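Local coordinates for amino Transferase (PDB 3ELE), which probably transfers amino groups between amino acids and 2-oxo acids, using the pyridoxal-5'-phosphate bound in its active site, at residues 51-56 and 250-255; 110-115 and 135-140; 325-330 and 334-339. All coordinates share one frame; numbering follows the deposited sequence.

Contact 1. Residues 51-56 and 250-255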
# COMPACT_ATOMS: atom_id res chain seq x y z
N GLN A 51 -13.08 -21.95 -5.47
CA GLN A 51 -14.39 -21.33 -5.75
C GLN A 51 -14.99 -20.51 -4.59
O GLN A 51 -15.73 -19.57 -4.85
CB GLN A 51 -15.38 -22.37 -6.31
CG GLN A 51 -16.60 -21.75 -7.03
CD GLN A 51 -16.22 -20.78 -8.16
OE1 GLN A 51 -15.43 -21.11 -9.05
NE2 GLN A 51 -16.77 -19.57 -8.11
N ILE A 52 -14.63 -20.83 -3.34
CA ILE A 52 -15.08 -20.07 -2.15
C ILE A 52 -14.74 -18.55 -2.22
O ILE A 52 -15.50 -17.75 -1.72
CB ILE A 52 -14.57 -20.74 -0.83
CG1 ILE A 52 -15.21 -20.13 0.44
CG2 ILE A 52 -13.03 -20.67 -0.74
CD1 ILE A 52 -16.70 -20.15 0.48
N VAL A 53 -13.63 -18.18 -2.88
CA VAL A 53 -13.22 -16.78 -3.08
C VAL A 53 -14.28 -16.00 -3.87
O VAL A 53 -14.89 -15.08 -3.33
CB VAL A 53 -11.80 -16.67 -3.75
CG1 VAL A 53 -11.45 -15.21 -4.13
CG2 VAL A 53 -10.73 -17.26 -2.82
N ASN A 54 -14.49 -16.39 -5.13
CA ASN A 54 -15.47 -15.73 -6.02
C ASN A 54 -16.91 -15.82 -5.49
O ASN A 54 -17.65 -14.83 -5.57
CB ASN A 54 -15.36 -16.26 -7.47
CG ASN A 54 -14.14 -15.70 -8.22
OD1 ASN A 54 -13.40 -14.81 -7.76
ND2 ASN A 54 -13.93 -16.23 -9.42
N ASP A 55 -17.29 -16.99 -4.95
CA ASP A 55 -18.59 -17.18 -4.29
C ASP A 55 -18.78 -16.20 -3.12
O ASP A 55 -19.83 -15.57 -3.01
CB ASP A 55 -18.76 -18.62 -3.77
CG ASP A 55 -18.98 -19.63 -4.88
OD1 ASP A 55 -19.13 -19.26 -6.07
OD2 ASP A 55 -19.02 -20.83 -4.52
N THR A 56 -17.76 -16.06 -2.27
CA THR A 56 -17.83 -15.13 -1.12
C THR A 56 -17.88 -13.67 -1.57
O THR A 56 -18.67 -12.90 -1.01
CB THR A 56 -16.67 -15.30 -0.11
OG1 THR A 56 -16.64 -16.64 0.39
CG2 THR A 56 -16.85 -14.34 1.07
N LEU A 250 -4.34 -18.58 -2.10
CA LEU A 250 -5.63 -18.33 -2.76
C LEU A 250 -5.50 -17.84 -4.22
O LEU A 250 -6.53 -17.59 -4.85
CB LEU A 250 -6.44 -17.32 -1.93
CG LEU A 250 -6.99 -17.79 -0.58
CD1 LEU A 250 -7.60 -16.60 0.18
CD2 LEU A 250 -8.03 -18.93 -0.76
N SER A 251 -4.28 -17.71 -4.76
CA SER A 251 -4.06 -17.20 -6.13
C SER A 251 -4.64 -15.79 -6.35
O SER A 251 -5.25 -15.49 -7.40
CB SER A 251 -4.55 -18.20 -7.21
OG SER A 251 -3.75 -19.35 -7.20
N LEU A 252 -4.42 -14.93 -5.35
CA LEU A 252 -4.90 -13.56 -5.37
C LEU A 252 -3.74 -12.53 -5.30
O LEU A 252 -3.82 -11.58 -4.53
CB LEU A 252 -5.89 -13.36 -4.21
CG LEU A 252 -7.08 -14.30 -4.07
CD1 LEU A 252 -7.89 -13.98 -2.85
CD2 LEU A 252 -7.98 -14.28 -5.32
N PRO A 253 -2.68 -12.70 -6.15
CA PRO A 253 -1.54 -11.78 -6.05
C PRO A 253 -1.83 -10.31 -6.36
O PRO A 253 -1.21 -9.43 -5.76
CB PRO A 253 -0.53 -12.35 -7.06
CG PRO A 253 -1.30 -13.06 -8.00
CD PRO A 253 -2.46 -13.65 -7.25
N GLY A 254 -2.73 -10.06 -7.29
CA GLY A 254 -3.17 -8.72 -7.64
C GLY A 254 -4.13 -8.08 -6.66
O GLY A 254 -4.33 -6.88 -6.76
N GLU A 255 -4.72 -8.85 -5.73
CA GLU A 255 -5.69 -8.30 -4.75
C GLU A 255 -5.09 -7.63 -3.50
O GLU A 255 -5.76 -6.83 -2.84
CB GLU A 255 -6.75 -9.36 -4.40
CG GLU A 255 -7.45 -10.01 -5.63
CD GLU A 255 -8.10 -9.04 -6.62
OE1 GLU A 255 -8.04 -7.80 -6.44
OE2 GLU A 255 -8.69 -9.51 -7.62
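Val53, on the helical segment 51-56, splits its two methyl groups between Leu250 and Leu252 of the loop segment 250-255. The apolar contacts come first. CG2 of Val53 lies 3.8 Å from CD2 of Leu250, the two side chains crossing at a slant. CG1 of Val53, set anti to the backbone N (chi1 172°), meets Leu252 tip to tip, at 3.8 Å from CD2 of Leu252 and 4.0 Å from its CD1. Both leucines point toward the helix, and Val53 CA and Leu250 CA stand 7.8 Å apart, so the backbones meet through side chains alone.

Polar bonds lie within each segment or run outward. Gln51 NE2 donates to Asp55 OD1 at 3.1 Å, from above the carboxylate plane, and Thr56 OG1 lies 2.6 Å from Ile52 O, which also accepts Thr56 N from the other face of its plane. Asn54 OD1 and Glu255 OE2 each bond to a different ring nitrogen of His70 of the second subunit, and Ser251 OG bonds to Ile47 O.

A small joint of 131 Å², wholly aliphatic, thus holds helix to loop by shape and exclusion of water, while the hydrogen bonds nearby serve each segment itself, Ile47 of the same chain, and His70 and Leu291 of the second subunit.

Contact 2. Residues 110-115 and 135-140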
# COMPACT_ATOMS: atom_id res chain seq x y z
N ALA A 110 4.15 -5.36 1.41
CA ALA A 110 3.76 -4.38 2.42
C ALA A 110 4.17 -4.89 3.82
O ALA A 110 4.67 -4.12 4.61
CB ALA A 110 2.27 -4.09 2.34
N SER A 111 3.99 -6.18 4.09
CA SER A 111 4.34 -6.79 5.38
C SER A 111 5.84 -6.67 5.65
O SER A 111 6.25 -6.23 6.72
CB SER A 111 3.90 -8.27 5.44
OG SER A 111 2.49 -8.43 5.37
N LEU A 112 6.64 -7.02 4.65
CA LEU A 112 8.12 -6.93 4.75
C LEU A 112 8.57 -5.49 4.94
O LEU A 112 9.37 -5.21 5.85
CB LEU A 112 8.78 -7.53 3.51
CG LEU A 112 8.61 -9.06 3.36
CD1 LEU A 112 8.97 -9.52 1.96
CD2 LEU A 112 9.42 -9.81 4.42
N SER A 113 8.01 -4.57 4.13
CA SER A 113 8.33 -3.14 4.21
C SER A 113 8.08 -2.60 5.62
O SER A 113 8.97 -1.96 6.21
CB SER A 113 7.55 -2.34 3.16
OG SER A 113 7.93 -2.72 1.84
N ILE A 114 6.90 -2.91 6.17
CA ILE A 114 6.51 -2.54 7.55
C ILE A 114 7.52 -3.06 8.58
O ILE A 114 7.90 -2.31 9.47
CB ILE A 114 5.09 -3.09 7.92
CG1 ILE A 114 4.01 -2.29 7.20
CG2 ILE A 114 4.82 -3.01 9.41
CD1 ILE A 114 2.67 -2.93 7.24
N CYS A 115 7.95 -4.32 8.44
CA CYS A 115 8.93 -4.92 9.38
C CYS A 115 10.30 -4.22 9.36
O CYS A 115 10.83 -3.90 10.42
CB CYS A 115 9.11 -6.42 9.15
SG CYS A 115 7.65 -7.40 9.62
N PRO A 135 15.57 -11.23 -4.61
CA PRO A 135 16.35 -9.98 -4.68
C PRO A 135 15.67 -8.69 -4.21
O PRO A 135 16.37 -7.77 -3.78
CB PRO A 135 16.74 -9.87 -6.17
CG PRO A 135 16.57 -11.25 -6.70
CD PRO A 135 15.45 -11.84 -5.95
N GLU A 136 14.34 -8.67 -4.24
CA GLU A 136 13.55 -7.52 -3.81
C GLU A 136 13.73 -7.20 -2.31
O GLU A 136 13.44 -6.08 -1.88
CB GLU A 136 12.06 -7.72 -4.16
CG GLU A 136 11.20 -6.43 -4.20
CD GLU A 136 11.48 -5.56 -5.41
OE1 GLU A 136 12.44 -5.83 -6.13
OE2 GLU A 136 10.72 -4.60 -5.65
N TYR A 137 14.23 -8.15 -1.51
CA TYR A 137 14.58 -7.88 -0.10
C TYR A 137 15.54 -6.70 0.02
O TYR A 137 15.39 -5.92 0.93
CB TYR A 137 15.22 -9.08 0.62
CG TYR A 137 14.35 -10.32 0.78
CD1 TYR A 137 12.96 -10.23 0.95
CD2 TYR A 137 14.94 -11.58 0.88
CE1 TYR A 137 12.19 -11.37 1.13
CE2 TYR A 137 14.20 -12.71 1.07
CZ TYR A 137 12.82 -12.61 1.18
OH TYR A 137 12.11 -13.75 1.36
N LYS A 138 16.52 -6.60 -0.88
CA LYS A 138 17.46 -5.47 -0.91
C LYS A 138 16.74 -4.12 -1.08
O LYS A 138 17.08 -3.16 -0.42
CB LYS A 138 18.52 -5.64 -2.00
CG LYS A 138 19.66 -4.61 -1.91
CD LYS A 138 20.70 -4.80 -3.00
CE LYS A 138 21.88 -3.86 -2.79
NZ LYS A 138 21.50 -2.42 -2.69
N VAL A 139 15.73 -4.08 -1.93
CA VAL A 139 14.96 -2.83 -2.14
C VAL A 139 14.21 -2.43 -0.86
O VAL A 139 14.25 -1.27 -0.50
CB VAL A 139 13.96 -2.96 -3.29
CG1 VAL A 139 13.04 -1.71 -3.37
CG2 VAL A 139 14.72 -3.22 -4.59
N PHE A 140 13.55 -3.39 -0.22
CA PHE A 140 12.79 -3.14 1.01
C PHE A 140 13.72 -2.74 2.17
O PHE A 140 13.41 -1.78 2.90
CB PHE A 140 11.87 -4.31 1.41
CG PHE A 140 10.94 -4.81 0.31
CD1 PHE A 140 10.33 -3.93 -0.59
CD2 PHE A 140 10.60 -6.15 0.25
CE1 PHE A 140 9.45 -4.41 -1.59
CE2 PHE A 140 9.73 -6.63 -0.73
CZ PHE A 140 9.15 -5.75 -1.64
O HOH W 1 10.81 -0.52 3.80
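Ser113 and Phe140 bring helices 108-119 and 136-143 together, their CA atoms 5.5 Å apart, where the short axes of 110-115 and 136-140 approach to 10.1 Å at a crossing angle of -45°. Leu112 CD1 meets the Tyr137 ring at the edge, in the ring plane, 3.8 Å from CE1 of Tyr137, and lies 4.0 Å from CE2 of Phe140. CB of Leu112 is 4.0 Å from CD2 of Phe140. Ser113 OG, hydrogen-bonded to Ala109 O, approaches CD1 of Phe140 to 3.6 Å. Leu112 and Ser113 thus meet the Phe140 ring obliquely from one side; Glu136 O lies over the opposite face, toward the rim. A water donates to Phe140 O at 3.0 Å and, weakly, to Ser113 O. Were Phe140 cut back to an alanine, Leu112 CB and CD1 and Ser113 OG would probably lose the ring they rest against, opening a gap between the helices.

Tyr137 touches pyridoxal-5'-phosphate and bonds through OH to Asp217, so Leu112 touches the edge of a cofactor-pocket residue. Ser113 and Phe140 also pack on Gly284 and Arg281 of the second subunit. Helix 108-119 lies against strand 240-245 (Leu112 on Cys243), strand 258-261 (Ser111 and Cys115 on Val260) and helix 269-282 (Ile114 on Val276 and Ala279).

Contact 3. Residues 325-330 and 334-339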
# COMPACT_ATOMS: atom_id res chain seq x y z
N TYR A 325 20.73 -33.41 -16.27
CA TYR A 325 20.83 -32.19 -15.48
C TYR A 325 20.80 -32.51 -14.00
O TYR A 325 20.17 -33.49 -13.59
CB TYR A 325 19.67 -31.22 -15.78
CG TYR A 325 19.68 -30.61 -17.15
CD1 TYR A 325 20.40 -29.43 -17.40
CD2 TYR A 325 18.96 -31.18 -18.21
CE1 TYR A 325 20.39 -28.83 -18.67
CE2 TYR A 325 18.96 -30.60 -19.48
CZ TYR A 325 19.67 -29.42 -19.70
OH TYR A 325 19.68 -28.83 -20.94
N HIS A 326 21.51 -31.71 -13.20
CA HIS A 326 21.45 -31.86 -11.73
C HIS A 326 20.46 -30.84 -11.18
O HIS A 326 20.76 -29.64 -11.15
CB HIS A 326 22.80 -31.71 -11.02
CG HIS A 326 22.66 -31.70 -9.53
ND1 HIS A 326 22.50 -32.85 -8.79
CD2 HIS A 326 22.53 -30.67 -8.65
CE1 HIS A 326 22.34 -32.54 -7.52
NE2 HIS A 326 22.34 -31.22 -7.41
N CYS A 327 19.31 -31.35 -10.73
CA CYS A 327 18.25 -30.55 -10.12
C CYS A 327 18.19 -30.84 -8.62
O CYS A 327 18.33 -31.98 -8.19
CB CYS A 327 16.89 -30.93 -10.69
SG CYS A 327 16.72 -31.01 -12.48
N PHE A 328 18.00 -29.79 -7.83
CA PHE A 328 17.72 -29.93 -6.40
C PHE A 328 16.21 -30.21 -6.35
O PHE A 328 15.42 -29.40 -6.88
CB PHE A 328 18.11 -28.65 -5.65
CG PHE A 328 17.57 -28.56 -4.25
CD1 PHE A 328 17.90 -29.52 -3.29
CD2 PHE A 328 16.74 -27.49 -3.87
CE1 PHE A 328 17.40 -29.43 -1.98
CE2 PHE A 328 16.23 -27.40 -2.57
CZ PHE A 328 16.56 -28.37 -1.63
N LYS A 329 15.79 -31.33 -5.75
CA LYS A 329 14.35 -31.66 -5.68
C LYS A 329 13.71 -30.74 -4.64
O LYS A 329 14.02 -30.87 -3.47
CB LYS A 329 14.08 -33.13 -5.35
CG LYS A 329 12.59 -33.52 -5.54
CD LYS A 329 12.33 -35.02 -5.49
CE LYS A 329 10.84 -35.34 -5.81
NZ LYS A 329 10.48 -36.81 -5.89
N PRO A 330 12.83 -29.81 -5.06
CA PRO A 330 12.27 -28.87 -4.07
C PRO A 330 11.12 -29.48 -3.27
O PRO A 330 10.32 -30.22 -3.85
CB PRO A 330 11.74 -27.73 -4.95
CG PRO A 330 11.35 -28.39 -6.21
CD PRO A 330 12.25 -29.57 -6.40
N PHE A 334 7.18 -22.99 -6.10
CA PHE A 334 7.04 -23.47 -7.50
C PHE A 334 8.20 -23.08 -8.43
O PHE A 334 8.02 -22.76 -9.60
CB PHE A 334 5.64 -23.19 -8.08
CG PHE A 334 5.11 -21.79 -7.84
CD1 PHE A 334 5.81 -20.65 -8.27
CD2 PHE A 334 3.83 -21.61 -7.28
CE1 PHE A 334 5.27 -19.36 -8.09
CE2 PHE A 334 3.28 -20.32 -7.11
CZ PHE A 334 4.00 -19.20 -7.51
N TYR A 335 9.41 -23.19 -7.86
CA TYR A 335 10.65 -22.90 -8.55
C TYR A 335 11.59 -24.10 -8.42
O TYR A 335 11.74 -24.65 -7.32
CB TYR A 335 11.30 -21.68 -7.92
CG TYR A 335 10.37 -20.51 -7.78
CD1 TYR A 335 10.02 -19.75 -8.89
CD2 TYR A 335 9.82 -20.18 -6.55
CE1 TYR A 335 9.14 -18.66 -8.77
CE2 TYR A 335 8.95 -19.12 -6.41
CZ TYR A 335 8.61 -18.36 -7.53
OH TYR A 335 7.76 -17.29 -7.40
N MSE A 336 12.19 -24.53 -9.53
CA MSE A 336 13.19 -25.59 -9.47
C MSE A 336 14.58 -24.97 -9.68
O MSE A 336 14.80 -24.19 -10.62
CB MSE A 336 12.92 -26.68 -10.48
CG MSE A 336 13.81 -27.91 -10.25
SE MSE A 336 13.16 -29.38 -11.18
CE MSE A 336 11.58 -29.66 -10.17
N PHE A 337 15.51 -25.36 -8.80
CA PHE A 337 16.88 -24.86 -8.80
C PHE A 337 17.73 -25.96 -9.47
O PHE A 337 17.85 -27.07 -8.93
CB PHE A 337 17.30 -24.55 -7.35
CG PHE A 337 18.15 -23.32 -7.22
CD1 PHE A 337 17.67 -22.09 -7.63
CD2 PHE A 337 19.41 -23.38 -6.61
CE1 PHE A 337 18.44 -20.95 -7.52
CE2 PHE A 337 20.18 -22.23 -6.47
CZ PHE A 337 19.68 -21.01 -6.91
N VAL A 338 18.27 -25.64 -10.65
CA VAL A 338 19.02 -26.58 -11.50
C VAL A 338 20.44 -26.05 -11.70
O VAL A 338 20.64 -24.84 -11.92
CB VAL A 338 18.31 -26.74 -12.86
CG1 VAL A 338 19.03 -27.75 -13.80
CG2 VAL A 338 16.86 -27.18 -12.66
N LYS A 339 21.43 -26.95 -11.60
CA LYS A 339 22.81 -26.55 -11.82
C LYS A 339 23.06 -26.29 -13.32
O LYS A 339 22.67 -27.09 -14.17
CB LYS A 339 23.84 -27.55 -11.26
CG LYS A 339 25.20 -26.86 -11.28
CD LYS A 339 26.34 -27.35 -10.48
CE LYS A 339 27.38 -26.16 -10.38
NZ LYS A 339 27.48 -25.21 -11.61
O HOH W 2 23.04 -29.69 -14.32
O HOH W 3 14.56 -26.80 -6.65
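A beta hairpin pairs the short, weakly bonded strand 327-328 with strand 335-339 at one border of a four-stranded antiparallel sheet. Across it, His326 O accepts Lys339 N at 2.8 Å (173° at the hydrogen), and Phe337 O accepts Phe328 N at 2.9 Å. Both donors lie nearly along the C=O axis, which makes these two straight bonds the firm part of the pairing. Cys327 and Val338 between them form a non-hydrogen-bonded pair with CA atoms 4.3 Å apart. Water extends the pairing at two places: one molecule accepts from His326 N and donates to Lys339 O, while another accepts from Phe337 N and donates to Phe328 O, standing where a direct bond might otherwise close the pair.

Cys327 and Val338 turn their side chains to the same face, with SG of Cys327 3.8 Å from CG2 of Val338. Val338 CG1, anti to the backbone N (chi1 -179°), instead reaches Tyr325 CB at 4.0 Å. The selenium of Met336, a selenomethionine, rests 4.1 Å from CB of Cys327 and equally far from its SG; a bend at chi3 (-68°) then carries CE to 3.8 Å from CD of Pro330. On the other face, Phe328 and Phe337 both meet Phe158, and Phe337 also packs against Trp370.

The side chain of Tyr335 comes within about 4 Å of pyridoxal-5'-phosphate, and its OH bonds to that of Tyr220, a residue of the cofactor pocket. Helix 306-323 packs on the Cys327 and Met336 face through Tyr317, Leu320 and Arg313. Strand 335-339 is flanked by 327-328 and by strand 370-374, to which Met336 and Val338 bond through their backbones at Ile373 and Val371.

All three contacts belong to one class I and II aminotransferase fold. Along the chain, contact 2 is nested inside the loop closed by contact 1, and contact 3 follows both. Their centres are about 24 Å (1 and 2), 29 Å (1 and 3) and 26 Å (2 and 3) apart. Segment 250-255 lies in the loop between strands 240-245 and 258-261 of the seven-stranded mixed sheet, and helix 108-119 of contact 2 packs on those same two strands; both contacts reach the second subunit. Contact 2 reaches the cofactor from helix 136-143, contact 3 from the separate four-stranded sheet, so parts far apart in sequence converge on the cofactor region near the subunit interface.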